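Local atomic coordinates of arsenate Reductase (Corynebacterium glutamicum, PDB entry 3T38), a protein that reduces arsenate to arsenite in a thioredoxin-dependent manner, using a low-molecular-weight tyrosine phosphatase fold. Residues Q83-C88 and D155-M160; R94-S99 and V112-S117; D149-S154 and V165-P170. One frame throughout, in Å; residues are numbered along the deposited sequence.

In the fold
From the N terminus, strand 83-88 leads into helix 94-106, which runs back, and strand 111-116 then runs parallel to the first. Interaction 2 sets the start of that helix against strand 111-116 and closes a short loop. That loop falls wholly within the longer one closed by interaction 1, where strand 156-159 comes alongside strand 83-88. Interaction 3 begins before the loop of interaction 1 is complete: helix 148-153 runs into strand 156-159, and the chain beyond that strand folds back as 165-170 onto the helix. Interactions 1 and 3 therefore cross, whereas 2 and 3 follow in series. Together they tie the parallel sheet to its flanking helices and connecting loops.

Interaction 1 (Q83-C88 and D155-M160)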
loop_
_atom_site.group_PDB
_atom_site.type_symbol
_atom_site.label_atom_id
_atom_site.label_comp_id
_atom_site.label_asym_id
_atom_site.label_seq_id
_atom_site.Cartn_x
_atom_site.Cartn_y
_atom_site.Cartn_z
ATOM N N GLN A 83 -10.392 -11.792 16.162
ATOM C CA GLN A 83 -10.125 -11.078 14.925
ATOM C C GLN A 83 -9.331 -12.019 14.029
ATOM O O GLN A 83 -8.270 -12.504 14.399
ATOM C CB GLN A 83 -9.301 -9.864 15.244
ATOM C CG GLN A 83 -9.809 -9.007 16.516
ATOM C CD GLN A 83 -10.820 -7.925 16.102
ATOM O OE1 GLN A 83 -10.569 -7.154 15.171
ATOM N NE2 GLN A 83 -11.951 -7.884 16.757
ATOM N N VAL A 84 -9.836 -12.301 12.835
ATOM C CA VAL A 84 -9.181 -13.257 11.935
ATOM C C VAL A 84 -8.870 -12.595 10.605
ATOM O O VAL A 84 -9.671 -11.775 10.107
ATOM C CB VAL A 84 -10.100 -14.427 11.714
ATOM C CG1 VAL A 84 -9.496 -15.452 10.761
ATOM C CG2 VAL A 84 -10.507 -15.063 13.074
ATOM N N LEU A 85 -7.695 -12.924 10.035
ATOM C CA LEU A 85 -7.273 -12.382 8.800
ATOM C C LEU A 85 -6.872 -13.503 7.811
ATOM O O LEU A 85 -6.058 -14.370 8.154
ATOM C CB LEU A 85 -6.083 -11.447 9.046
ATOM C CG LEU A 85 -5.402 -10.998 7.727
ATOM C CD1 LEU A 85 -6.208 -9.980 6.915
ATOM C CD2 LEU A 85 -4.014 -10.494 7.902
ATOM N N PHE A 86 -7.402 -13.457 6.581
ATOM C CA PHE A 86 -6.977 -14.382 5.502
ATOM C C PHE A 86 -6.200 -13.595 4.451
ATOM O O PHE A 86 -6.577 -12.459 4.142
ATOM C CB PHE A 86 -8.171 -15.102 4.845
ATOM C CG PHE A 86 -8.988 -15.898 5.825
ATOM C CD1 PHE A 86 -10.050 -15.282 6.546
ATOM C CD2 PHE A 86 -8.661 -17.233 6.105
ATOM C CE1 PHE A 86 -10.810 -16.031 7.492
ATOM C CE2 PHE A 86 -9.426 -17.996 7.055
ATOM C CZ PHE A 86 -10.470 -17.396 7.753
ATOM N N ILE A 87 -5.149 -14.211 3.897
ATOM C CA ILE A 87 -4.224 -13.527 2.999
ATOM C C ILE A 87 -3.920 -14.493 1.859
ATOM O O ILE A 87 -3.532 -15.599 2.154
ATOM C CB ILE A 87 -2.855 -13.188 3.738
ATOM C CG1 ILE A 87 -3.106 -12.300 4.985
ATOM C CG2 ILE A 87 -1.865 -12.430 2.785
ATOM C CD1 ILE A 87 -1.897 -12.011 5.747
ATOM N N CYS A 88 -4.113 -14.072 0.595
ATOM C CA CYS A 88 -3.748 -14.884 -0.623
ATOM C C CYS A 88 -3.173 -13.873 -1.602
ATOM O O CYS A 88 -2.889 -12.726 -1.197
ATOM C CB CYS A 88 -4.972 -15.596 -1.227
ATOM S SG CYS A 88 -6.283 -14.451 -1.932
ATOM N N ASP A 155 -6.028 -11.963 15.837
ATOM C CA ASP A 155 -5.666 -13.098 16.742
ATOM C C ASP A 155 -5.258 -14.346 15.921
ATOM O O ASP A 155 -4.529 -15.174 16.401
ATOM C CB ASP A 155 -6.825 -13.466 17.681
ATOM C CG ASP A 155 -7.270 -12.303 18.545
ATOM O OD1 ASP A 155 -6.543 -11.961 19.498
ATOM O OD2 ASP A 155 -8.325 -11.684 18.269
ATOM N N TYR A 156 -5.765 -14.473 14.692
ATOM C CA TYR A 156 -5.444 -15.578 13.774
ATOM C C TYR A 156 -5.058 -14.968 12.436
ATOM O O TYR A 156 -5.776 -14.101 11.933
ATOM C CB TYR A 156 -6.671 -16.474 13.523
ATOM C CG TYR A 156 -7.125 -17.272 14.712
ATOM C CD1 TYR A 156 -7.844 -16.654 15.738
ATOM C CD2 TYR A 156 -6.791 -18.643 14.843
ATOM C CE1 TYR A 156 -8.251 -17.355 16.873
ATOM C CE2 TYR A 156 -7.214 -19.397 16.005
ATOM C CZ TYR A 156 -7.935 -18.722 17.019
ATOM O OH TYR A 156 -8.375 -19.381 18.152
ATOM N N VAL A 157 -3.957 -15.420 11.836
ATOM C CA VAL A 157 -3.573 -14.913 10.524
ATOM C C VAL A 157 -3.391 -16.130 9.676
ATOM O O VAL A 157 -2.546 -16.965 9.999
ATOM C CB VAL A 157 -2.207 -14.126 10.558
ATOM C CG1 VAL A 157 -1.723 -13.809 9.135
ATOM C CG2 VAL A 157 -2.264 -12.843 11.444
ATOM N N ILE A 158 -4.182 -16.249 8.609
ATOM C CA ILE A 158 -4.179 -17.469 7.775
ATOM C C ILE A 158 -3.711 -17.118 6.399
ATOM O O ILE A 158 -4.309 -16.349 5.708
ATOM C CB ILE A 158 -5.562 -18.220 7.697
ATOM C CG1 ILE A 158 -6.023 -18.712 9.075
ATOM C CG2 ILE A 158 -5.501 -19.444 6.816
ATOM C CD1 ILE A 158 -6.669 -17.649 9.918
ATOM N N THR A 159 -2.672 -17.795 6.018
ATOM C CA THR A 159 -1.923 -17.617 4.810
ATOM C C THR A 159 -2.337 -18.647 3.746
ATOM O O THR A 159 -2.509 -19.809 4.062
ATOM C CB THR A 159 -0.418 -17.767 5.235
ATOM O OG1 THR A 159 0.134 -16.436 5.280
ATOM C CG2 THR A 159 0.357 -18.672 4.374
HETATM N N MSE A 160 -2.541 -18.196 2.508
HETATM C CA MSE A 160 -3.065 -19.064 1.444
HETATM C C MSE A 160 -2.297 -18.877 0.095
HETATM O O MSE A 160 -2.891 -18.608 -0.966
HETATM C CB MSE A 160 -4.572 -18.804 1.275
HETATM C CG MSE A 160 -5.264 -18.527 2.605
HETATM SE SE MSE A 160 -7.219 -18.304 2.406
HETATM C CE MSE A 160 -7.715 -20.075 1.734
#
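Leu85 O takes the amide of Ile158 in an almost straight bond (N to O 2.7 Å, 168° at the hydrogen), while Leu85 N donates back to Tyr156 O. Ile87 repeats the exchange, its N bonding to Ile158 O and its O receiving Met160 N, which makes a parallel strand pair inclined by only 15°. At the leading end Gln83 O is gripped twice, by Asp155 N at 2.7 Å and by Tyr156 N at 3.2 Å. Asp155 OD2 accepts from Gln83 N, 3.0 Å away, on its anti lone pair; the carboxylate can do so because CG lies beside the Asp155 backbone N (chi1 -58°).

Val84, Phe86, Tyr156 and Ile158 share one face. Phe86 and Ile158 lie alongside, pointing the same way, with Phe86 CD2 3.6 Å from Ile158 CB. The bent end of Ile158 carries CD1 to Val84 CG1 at 3.7 Å. Met160, a selenomethionine, adds a Met-aromatic contact, its SE oblique to the Phe86 ring and 5.3 Å from the centroid. On the other face Ile87 CD1 crosses to Val157 CG1 at 3.8 Å.

Farther out, helices 94-106 and 190-211 cover Phe86, and the Tyr156 hydroxyl bonds to Ser211. The amide of Gln83 turns away to Val81 O and Arg113. Buried backbone N-H and C=O groups are thus paired between apolar side chains on both faces of the pair, and pairing and packing together fix the position of strand 83-88, whose last residue is Cys88.

Interaction 2 (R94-S99 and V112-S117); sequences RSQIAS and VRSAGS
Ser95 and Ser114 bring helix and strand together through small groups: their CB atoms are 3.9 Å apart, and Ser114 CB also presses on Ser95 O at 3.6 Å. One helical turn later, Ser99 lies over Val112, its OG 3.6 Å from Val112 CG1 and its CB close to that of Ser114. Short side chains facing each other let the helix axis run 7.7 Å from the strand, in nearly opposite direction (177°). Val112 and Ser114 point at the helix, whereas Arg113 between them points away and bonds to Gln83 on the neighbouring strand.

No direct hydrogen bond joins the two segments; a water does the polar work. It lies 2.8 Å from Ser99 OG, donates a weak bond to Gln96 OE1 at 3.5 Å, and also meets Ser114 OG at a separation too short to rely on. Ser99 OG is placed at the water by standing anti to the backbone N (chi1 171°), and Gln96 bends at its second torsion to bring OE1 near Ser114 OG.

Asn91 adds a direct link: its ND2 bonds to the hydroxyls of both Ser95 and Ser114, and its O receives Gln96 NE2, so that one residue of the loop preceding the helix joins both segments.

Strand 83-88, helix 94-106 and strand 111-116 form a beta-alpha-beta crossover, in which this contact packs the first turns of the helix on the following strand. The loop at the helix start, with five residues between Cys88 and Arg94, is consistent with the P-loop of low-molecular-weight tyrosine phosphatases.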
loop_
_atom_site.group_PDB
_atom_site.type_symbol
_atom_site.label_atom_id
_atom_site.label_comp_id
_atom_site.label_asym_id
_atom_site.label_seq_id
_atom_site.Cartn_x
_atom_site.Cartn_y
_atom_site.Cartn_z
ATOM N N ARG A 94 -9.384 -17.222 -3.108
ATOM C CA ARG A 94 -9.090 -17.893 -1.812
ATOM C C ARG A 94 -9.413 -17.107 -0.521
ATOM O O ARG A 94 -10.160 -17.591 0.344
ATOM C CB ARG A 94 -7.606 -18.285 -1.751
ATOM C CG ARG A 94 -7.229 -19.429 -2.694
ATOM C CD ARG A 94 -5.704 -19.602 -2.803
ATOM N NE ARG A 94 -5.307 -20.791 -3.549
ATOM C CZ ARG A 94 -5.354 -20.920 -4.881
ATOM N NH1 ARG A 94 -5.808 -19.931 -5.659
ATOM N NH2 ARG A 94 -4.948 -22.061 -5.451
ATOM N N SER A 95 -8.812 -15.929 -0.352
ATOM C CA SER A 95 -9.029 -15.184 0.917
ATOM C C SER A 95 -10.439 -14.617 1.051
ATOM O O SER A 95 -10.939 -14.426 2.158
ATOM C CB SER A 95 -7.971 -14.090 1.159
ATOM O OG SER A 95 -7.858 -13.169 0.074
ATOM N N GLN A 96 -11.064 -14.332 -0.061
ATOM C CA GLN A 96 -12.430 -13.809 -0.064
ATOM C C GLN A 96 -13.443 -14.897 0.249
ATOM O O GLN A 96 -14.413 -14.651 0.970
ATOM C CB GLN A 96 -12.761 -13.156 -1.420
ATOM C CG GLN A 96 -11.859 -11.956 -1.776
ATOM C CD GLN A 96 -12.318 -10.653 -1.104
ATOM O OE1 GLN A 96 -13.185 -10.663 -0.226
ATOM N NE2 GLN A 96 -11.750 -9.512 -1.531
ATOM N N ILE A 97 -13.218 -16.075 -0.310
ATOM C CA ILE A 97 -13.973 -17.264 -0.009
ATOM C C ILE A 97 -13.842 -17.594 1.457
ATOM O O ILE A 97 -14.873 -17.805 2.127
ATOM C CB ILE A 97 -13.461 -18.495 -0.819
ATOM C CG1 ILE A 97 -13.593 -18.219 -2.313
ATOM C CG2 ILE A 97 -14.218 -19.793 -0.361
ATOM C CD1 ILE A 97 -12.846 -19.261 -3.193
ATOM N N ALA A 98 -12.601 -17.643 1.962
ATOM C CA ALA A 98 -12.395 -18.052 3.327
ATOM C C ALA A 98 -13.064 -17.046 4.260
ATOM O O ALA A 98 -13.725 -17.407 5.242
ATOM C CB ALA A 98 -10.927 -18.164 3.652
ATOM N N SER A 99 -12.877 -15.766 3.955
ATOM C CA SER A 99 -13.398 -14.739 4.813
ATOM C C SER A 99 -14.922 -14.769 4.871
ATOM O O SER A 99 -15.508 -14.569 5.955
ATOM C CB SER A 99 -12.922 -13.337 4.321
ATOM O OG SER A 99 -13.603 -12.298 5.040
ATOM N N VAL A 112 -13.830 -10.602 10.750
ATOM C CA VAL A 112 -13.006 -11.318 9.757
ATOM C C VAL A 112 -12.511 -10.315 8.723
ATOM O O VAL A 112 -13.283 -9.496 8.274
ATOM C CB VAL A 112 -13.802 -12.447 9.063
ATOM C CG1 VAL A 112 -12.809 -13.446 8.321
ATOM C CG2 VAL A 112 -14.660 -13.270 10.093
ATOM N N ARG A 113 -11.235 -10.427 8.297
ATOM C CA ARG A 113 -10.651 -9.576 7.272
ATOM C C ARG A 113 -9.957 -10.379 6.239
ATOM O O ARG A 113 -9.530 -11.527 6.490
ATOM C CB ARG A 113 -9.650 -8.667 7.903
ATOM C CG ARG A 113 -10.254 -7.947 9.062
ATOM C CD ARG A 113 -9.405 -6.764 9.482
ATOM N NE ARG A 113 -10.091 -5.879 10.441
ATOM C CZ ARG A 113 -10.101 -6.042 11.760
ATOM N NH1 ARG A 113 -9.556 -7.127 12.310
ATOM N NH2 ARG A 113 -10.707 -5.134 12.544
ATOM N N SER A 114 -9.828 -9.795 5.048
ATOM C CA SER A 114 -8.924 -10.394 4.047
ATOM C C SER A 114 -8.021 -9.377 3.336
ATOM O O SER A 114 -8.255 -8.185 3.415
ATOM C CB SER A 114 -9.734 -11.179 3.001
ATOM O OG SER A 114 -10.726 -10.372 2.349
ATOM N N ALA A 115 -6.981 -9.853 2.623
ATOM C CA ALA A 115 -6.116 -8.934 1.924
ATOM C C ALA A 115 -5.257 -9.711 0.984
ATOM O O ALA A 115 -5.233 -10.945 1.063
ATOM C CB ALA A 115 -5.255 -8.054 2.947
ATOM N N GLY A 116 -4.577 -8.980 0.093
ATOM C CA GLY A 116 -3.758 -9.576 -0.932
ATOM C C GLY A 116 -2.377 -8.958 -0.918
ATOM O O GLY A 116 -2.202 -7.821 -0.438
ATOM N N SER A 117 -1.386 -9.736 -1.355
ATOM C CA SER A 117 -0.071 -9.185 -1.652
ATOM C C SER A 117 -0.147 -8.375 -2.974
ATOM O O SER A 117 0.583 -7.395 -3.155
ATOM C CB SER A 117 0.993 -10.298 -1.718
ATOM O OG SER A 117 0.737 -11.211 -2.767
HETATM O O HOH W 1 -13.103 -10.267 3.230
#

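Interaction 3 (D149-S154 and V165-P170)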
loop_
_atom_site.group_PDB
_atom_site.type_symbol
_atom_site.label_atom_id
_atom_site.label_comp_id
_atom_site.label_asym_id
_atom_site.label_seq_id
_atom_site.Cartn_x
_atom_site.Cartn_y
_atom_site.Cartn_z
ATOM N N ASP A 149 -1.696 -2.626 10.021
ATOM C CA ASP A 149 -2.671 -2.448 11.105
ATOM C C ASP A 149 -3.531 -3.725 11.274
ATOM O O ASP A 149 -3.768 -4.160 12.390
ATOM C CB ASP A 149 -3.580 -1.244 10.875
ATOM C CG ASP A 149 -3.917 -1.044 9.418
ATOM O OD1 ASP A 149 -4.092 -2.043 8.623
ATOM O OD2 ASP A 149 -3.892 0.126 9.023
ATOM N N VAL A 150 -3.975 -4.333 10.171
ATOM C CA VAL A 150 -4.853 -5.506 10.277
ATOM C C VAL A 150 -4.160 -6.782 10.727
ATOM O O VAL A 150 -4.827 -7.655 11.282
ATOM C CB VAL A 150 -5.750 -5.743 9.022
ATOM C CG1 VAL A 150 -6.511 -4.411 8.722
ATOM C CG2 VAL A 150 -4.925 -6.192 7.817
ATOM N N ILE A 151 -2.841 -6.864 10.525
ATOM C CA ILE A 151 -2.094 -7.944 11.052
ATOM C C ILE A 151 -2.015 -7.777 12.551
ATOM O O ILE A 151 -2.295 -8.710 13.294
ATOM C CB ILE A 151 -0.687 -8.052 10.435
ATOM C CG1 ILE A 151 -0.750 -8.306 8.900
ATOM C CG2 ILE A 151 0.092 -9.208 11.110
ATOM C CD1 ILE A 151 0.656 -7.952 8.174
ATOM N N ARG A 152 -1.692 -6.577 13.011
ATOM C CA ARG A 152 -1.546 -6.301 14.468
ATOM C C ARG A 152 -2.840 -6.566 15.237
ATOM O O ARG A 152 -2.836 -7.004 16.414
ATOM C CB ARG A 152 -1.117 -4.878 14.692
ATOM C CG ARG A 152 0.326 -4.571 14.289
ATOM C CD ARG A 152 0.735 -3.170 14.735
ATOM N NE ARG A 152 2.098 -2.787 14.363
ATOM C CZ ARG A 152 3.093 -2.672 15.234
ATOM N NH1 ARG A 152 2.905 -2.938 16.535
ATOM N NH2 ARG A 152 4.290 -2.333 14.807
ATOM N N ALA A 153 -3.962 -6.282 14.577
ATOM C CA ALA A 153 -5.239 -6.446 15.275
ATOM C C ALA A 153 -5.551 -7.951 15.375
ATOM O O ALA A 153 -6.314 -8.319 16.206
ATOM C CB ALA A 153 -6.348 -5.706 14.494
ATOM N N SER A 154 -5.036 -8.790 14.457
ATOM C CA SER A 154 -5.562 -10.114 14.256
ATOM C C SER A 154 -5.126 -11.091 15.394
ATOM O O SER A 154 -3.994 -11.006 15.885
ATOM C CB SER A 154 -5.130 -10.621 12.875
ATOM O OG SER A 154 -5.784 -9.878 11.854
ATOM N N VAL A 165 5.228 -12.635 2.891
ATOM C CA VAL A 165 5.006 -11.183 2.818
ATOM C C VAL A 165 4.492 -10.598 4.140
ATOM O O VAL A 165 4.204 -9.392 4.218
ATOM C CB VAL A 165 3.956 -10.804 1.762
ATOM C CG1 VAL A 165 4.408 -11.220 0.317
ATOM C CG2 VAL A 165 2.595 -11.375 2.165
ATOM N N CYS A 166 4.292 -11.467 5.127
ATOM C CA CYS A 166 3.534 -11.078 6.281
ATOM C C CYS A 166 4.423 -11.076 7.504
ATOM O O CYS A 166 4.995 -12.087 7.809
ATOM C CB CYS A 166 2.280 -11.960 6.480
ATOM S SG CYS A 166 1.340 -11.325 7.886
ATOM N N PRO A 167 4.575 -9.920 8.185
ATOM C CA PRO A 167 5.446 -9.968 9.377
ATOM C C PRO A 167 4.889 -10.867 10.475
ATOM O O PRO A 167 3.670 -10.992 10.646
ATOM C CB PRO A 167 5.534 -8.491 9.849
ATOM C CG PRO A 167 4.437 -7.749 9.100
ATOM C CD PRO A 167 4.337 -8.534 7.758
HETATM N N MSE A 168 5.798 -11.473 11.202
HETATM C CA MSE A 168 5.490 -12.472 12.201
HETATM C C MSE A 168 5.391 -11.919 13.638
HETATM O O MSE A 168 6.329 -12.058 14.384
HETATM C CB MSE A 168 6.613 -13.498 12.143
HETATM C CG MSE A 168 6.126 -14.904 12.156
HETATM SE SE MSE A 168 4.958 -15.344 10.640
HETATM C CE MSE A 168 6.271 -16.449 9.638
ATOM N N TYR A 169 4.259 -11.326 14.028
ATOM C CA TYR A 169 4.102 -10.782 15.394
ATOM C C TYR A 169 3.783 -11.856 16.429
ATOM O O TYR A 169 2.973 -12.745 16.164
ATOM C CB TYR A 169 3.015 -9.676 15.467
ATOM C CG TYR A 169 3.318 -8.420 14.681
ATOM C CD1 TYR A 169 4.246 -7.496 15.144
ATOM C CD2 TYR A 169 2.712 -8.181 13.464
ATOM C CE1 TYR A 169 4.543 -6.353 14.424
ATOM C CE2 TYR A 169 2.993 -7.024 12.726
ATOM C CZ TYR A 169 3.909 -6.117 13.210
ATOM O OH TYR A 169 4.207 -4.983 12.489
ATOM N N PRO A 170 4.399 -11.762 17.627
ATOM C CA PRO A 170 3.988 -12.629 18.764
ATOM C C PRO A 170 2.580 -12.309 19.255
ATOM O O PRO A 170 2.094 -11.184 19.042
ATOM C CB PRO A 170 5.006 -12.309 19.867
ATOM C CG PRO A 170 5.599 -11.034 19.484
ATOM C CD PRO A 170 5.550 -10.910 17.980
#
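Ile151 reaches the loop 165-170 through an extended second torsion (chi2 162°), which carries CD1 out to Cys166 SG at 3.5 Å and Pro167 CD at 3.7 Å. Arg152, the next residue, runs straight from CG to NE and passes across Tyr169, whose CG lies anti to its own carbonyl carbon and whose CB points at the helix. The Tyr169 ring is met in two different ways. At its edge and in its plane sits Ile151 CG2, 3.7 Å from Tyr169 CD2. Over one face comes Arg152 CG, 4.3 Å from the ring centroid and 24° off the normal, a CH-pi contact displaced toward the rim.

The guanidinium of Arg152 continues past the phenol, with Tyr169 CE1 above its centre, but the two planes are turned 45° apart and do not stack. Arg152 NH2 comes to 3.5 Å of Tyr169 OH without a hydrogen bond between them. Both polar ends are instead held by Asp148, which forms a salt bridge with Arg152 NE through one carboxylate oxygen and a hydrogen bond with Tyr169 OH through the other.

In the low-molecular-weight phosphatase fold of this protein, helix 148-153 leads into strand 156-159 and the loop beyond it returns to pack on the helix before strand 173-176. The apolar inner part, Ile151 with Cys166, lies against Leu85 and Ile87 of strand 83-88, while Arg152 and Tyr169 lie farther out. The second subunit reaches this outer side: Phe39 of that subunit makes a cation-pi contact with Arg152 and also packs on Tyr169.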